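PDB 3MCU: dipicolinate synthase, B chain from Bacillus cereus, which probably acts together with its partner subunit DpaA to convert dihydrodipicolinate to dipicolinate, an NADP-linked oxidoreductase step of sporulation. Local coordinates for residues Lys122-Leu126 / Thr177-Leu182. Numbering follows the deposited sequence.
Sequences KPVVL and TVLEAL
Val125 sends both of its methyl groups against helix 174-181, and each finds a different part of it. CG2 meets the CB of Ala181 at 3.6 Å, the closest approach between the segments, and also lies 4.0 Å from the CA of Val178, so it rests between the Ala181 methyl and the backbone of Val178, about one helical turn apart. The other branch, CG1, is placed anti to the backbone N (chi1 166°) and thereby reaches the CG2 of Thr177 at 3.8 Å. Thr177 turns this methyl to the strand, while its OG1 is hydrogen-bonded to the carbonyl of Leu173 one turn earlier.

At the other end of the contact the ring of Pro123 packs against Ala181 and Leu182: its CB is 4.0 Å from Ala181 CB, and its CG is in van der Waals contact with Ala181 O at 3.8 Å, with Leu182 CD2 more loosely placed at 4.4 Å.

No hydrogen bond joins the segments; the side-chain contacts are apolar, with 228 Å² buried. The axes of strand 124-126 and helix 177-181 approach to 8.9 Å and run roughly antiparallel, at 152°. Val125 points to helix 174-181, whereas Val124 points away and meets helix 109-118, which places the two helices on opposite faces of the sheet. Strand 124-130 pairs in parallel with strands 87-94 and 150-156, consistent with the Rossmann-like three-layer alpha/beta/alpha fold of the flavoprotein family.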
ATOM      1  N   LYS D 122       3.196   1.751 -24.083  1.00 22.60           N
ATOM      2  CA  LYS D 122       2.285   0.954 -24.914  1.00 19.62           C
ATOM      3  C   LYS D 122       1.339   0.091 -24.103  1.00 19.23           C
ATOM      4  O   LYS D 122       1.664  -0.319 -23.001  1.00 18.10           O
ATOM      5  CB  LYS D 122       3.064   0.038 -25.853  1.00 19.33           C
ATOM      6  CG  LYS D 122       3.975   0.763 -26.792  1.00 24.85           C
ATOM      7  CD  LYS D 122       3.213   1.484 -27.883  1.00 26.61           C
ATOM      8  CE  LYS D 122       4.239   1.937 -28.934  1.00 33.76           C
ATOM      9  NZ  LYS D 122       3.695   2.893 -29.941  1.00 38.10           N
ATOM     10  N   PRO D 123       0.182  -0.242 -24.689  1.00 22.26           N
ATOM     11  CA  PRO D 123      -0.861  -0.944 -23.938  1.00 17.88           C
ATOM     12  C   PRO D 123      -0.568  -2.410 -23.629  1.00 18.20           C
ATOM     13  O   PRO D 123      -0.023  -3.171 -24.443  1.00 17.52           O
ATOM     14  CB  PRO D 123      -2.103  -0.808 -24.834  1.00 18.74           C
ATOM     15  CG  PRO D 123      -1.548  -0.588 -26.239  1.00 21.23           C
ATOM     16  CD  PRO D 123      -0.238   0.129 -26.062  1.00 19.36           C
ATOM     17  N   VAL D 124      -0.934  -2.781 -22.403  1.00 17.64           N
ATOM     18  CA  VAL D 124      -0.920  -4.154 -21.933  1.00 17.23           C
ATOM     19  C   VAL D 124      -2.357  -4.503 -21.607  1.00 16.38           C
ATOM     20  O   VAL D 124      -3.027  -3.769 -20.870  1.00 15.06           O
ATOM     21  CB  VAL D 124      -0.072  -4.293 -20.659  1.00 16.29           C
ATOM     22  CG1 VAL D 124      -0.235  -5.657 -20.044  1.00 13.03           C
ATOM     23  CG2 VAL D 124       1.402  -4.008 -20.970  1.00 16.15           C
ATOM     24  N   VAL D 125      -2.836  -5.613 -22.168  1.00 16.45           N
ATOM     25  CA  VAL D 125      -4.196  -6.081 -21.935  1.00 16.69           C
ATOM     26  C   VAL D 125      -4.145  -7.351 -21.122  1.00 17.00           C
ATOM     27  O   VAL D 125      -3.437  -8.299 -21.486  1.00 18.81           O
ATOM     28  CB  VAL D 125      -4.942  -6.382 -23.268  1.00 19.84           C
ATOM     29  CG1 VAL D 125      -6.199  -7.179 -23.003  1.00 16.16           C
ATOM     30  CG2 VAL D 125      -5.281  -5.085 -23.988  1.00 19.72           C
ATOM     31  N   LEU D 126      -4.894  -7.368 -20.024  1.00 16.50           N
ATOM     32  CA  LEU D 126      -4.872  -8.474 -19.076  1.00 15.92           C
ATOM     33  C   LEU D 126      -6.229  -9.179 -19.035  1.00 17.52           C
ATOM     34  O   LEU D 126      -7.254  -8.513 -18.975  1.00 16.43           O
ATOM     35  CB  LEU D 126      -4.566  -7.928 -17.672  1.00 18.16           C
ATOM     36  CG  LEU D 126      -3.243  -7.197 -17.435  1.00 19.74           C
ATOM     37  CD1 LEU D 126      -3.144  -6.648 -16.003  1.00 19.35           C
ATOM     38  CD2 LEU D 126      -2.091  -8.155 -17.731  1.00 21.05           C
ATOM     39  N   THR D 177     -11.280  -6.028 -26.612  1.00 29.06           N
ATOM     40  CA  THR D 177     -10.530  -5.298 -25.609  1.00 26.32           C
ATOM     41  C   THR D 177      -9.226  -4.738 -26.174  1.00 24.98           C
ATOM     42  O   THR D 177      -8.895  -3.565 -25.952  1.00 23.85           O
ATOM     43  CB  THR D 177     -10.245  -6.171 -24.378  1.00 22.92           C
ATOM     44  OG1 THR D 177     -11.486  -6.707 -23.885  1.00 22.41           O
ATOM     45  CG2 THR D 177      -9.526  -5.348 -23.282  1.00 19.22           C
ATOM     46  N   VAL D 178      -8.475  -5.557 -26.900  1.00 23.36           N
ATOM     47  CA  VAL D 178      -7.254  -5.008 -27.457  1.00 27.32           C
ATOM     48  C   VAL D 178      -7.511  -3.958 -28.554  1.00 27.02           C
ATOM     49  O   VAL D 178      -6.729  -3.044 -28.708  1.00 26.89           O
ATOM     50  CB  VAL D 178      -6.177  -6.068 -27.840  1.00 30.34           C
ATOM     51  CG1 VAL D 178      -6.518  -7.443 -27.300  1.00 26.01           C
ATOM     52  CG2 VAL D 178      -5.866  -6.049 -29.336  1.00 29.19           C
ATOM     53  N   LEU D 179      -8.633  -4.065 -29.264  1.00 29.66           N
ATOM     54  CA  LEU D 179      -9.012  -3.043 -30.240  1.00 31.34           C
ATOM     55  C   LEU D 179      -9.201  -1.688 -29.574  1.00 31.97           C
ATOM     56  O   LEU D 179      -8.738  -0.670 -30.086  1.00 30.88           O
ATOM     57  CB  LEU D 179     -10.285  -3.435 -30.987  1.00 32.38           C
ATOM     58  CG  LEU D 179     -10.072  -4.262 -32.252  1.00 38.71           C
ATOM     59  CD1 LEU D 179     -11.394  -4.870 -32.772  1.00 38.60           C
ATOM     60  CD2 LEU D 179      -9.396  -3.393 -33.308  1.00 37.40           C
ATOM     61  N   GLU D 180      -9.886  -1.674 -28.431  1.00 31.77           N
ATOM     62  CA  GLU D 180     -10.044  -0.432 -27.670  1.00 30.35           C
ATOM     63  C   GLU D 180      -8.710   0.040 -27.079  1.00 27.46           C
ATOM     64  O   GLU D 180      -8.437   1.242 -27.028  1.00 29.27           O
ATOM     65  CB  GLU D 180     -11.085  -0.594 -26.551  1.00 29.82           C
ATOM     66  CG  GLU D 180     -12.534  -0.774 -27.018  1.00 30.81           C
ATOM     67  CD  GLU D 180     -12.987   0.276 -28.039  1.00 40.02           C
ATOM     68  OE1 GLU D 180     -12.929   1.490 -27.728  1.00 41.39           O
ATOM     69  OE2 GLU D 180     -13.418  -0.127 -29.155  1.00 45.26           O
ATOM     70  N   ALA D 181      -7.896  -0.904 -26.612  1.00 24.43           N
ATOM     71  CA  ALA D 181      -6.644  -0.545 -25.946  1.00 25.37           C
ATOM     72  C   ALA D 181      -5.675   0.120 -26.913  1.00 24.05           C
ATOM     73  O   ALA D 181      -4.959   1.018 -26.523  1.00 23.26           O
ATOM     74  CB  ALA D 181      -5.976  -1.773 -25.278  1.00 20.07           C
ATOM     75  N   LEU D 182      -5.646  -0.335 -28.164  1.00 24.01           N
ATOM     76  CA  LEU D 182      -4.794   0.301 -29.179  1.00 27.36           C
ATOM     77  C   LEU D 182      -5.153   1.769 -29.409  1.00 27.52           C
ATOM     78  O   LEU D 182      -4.322   2.550 -29.871  1.00 30.44           O
ATOM     79  CB  LEU D 182      -4.844  -0.478 -30.493  1.00 28.29           C
ATOM     80  CG  LEU D 182      -4.250  -1.885 -30.370  1.00 28.09           C
ATOM     81  CD1 LEU D 182      -4.776  -2.827 -31.472  1.00 25.98           C
ATOM     82  CD2 LEU D 182      -2.708  -1.788 -30.342  1.00 24.25           C
TER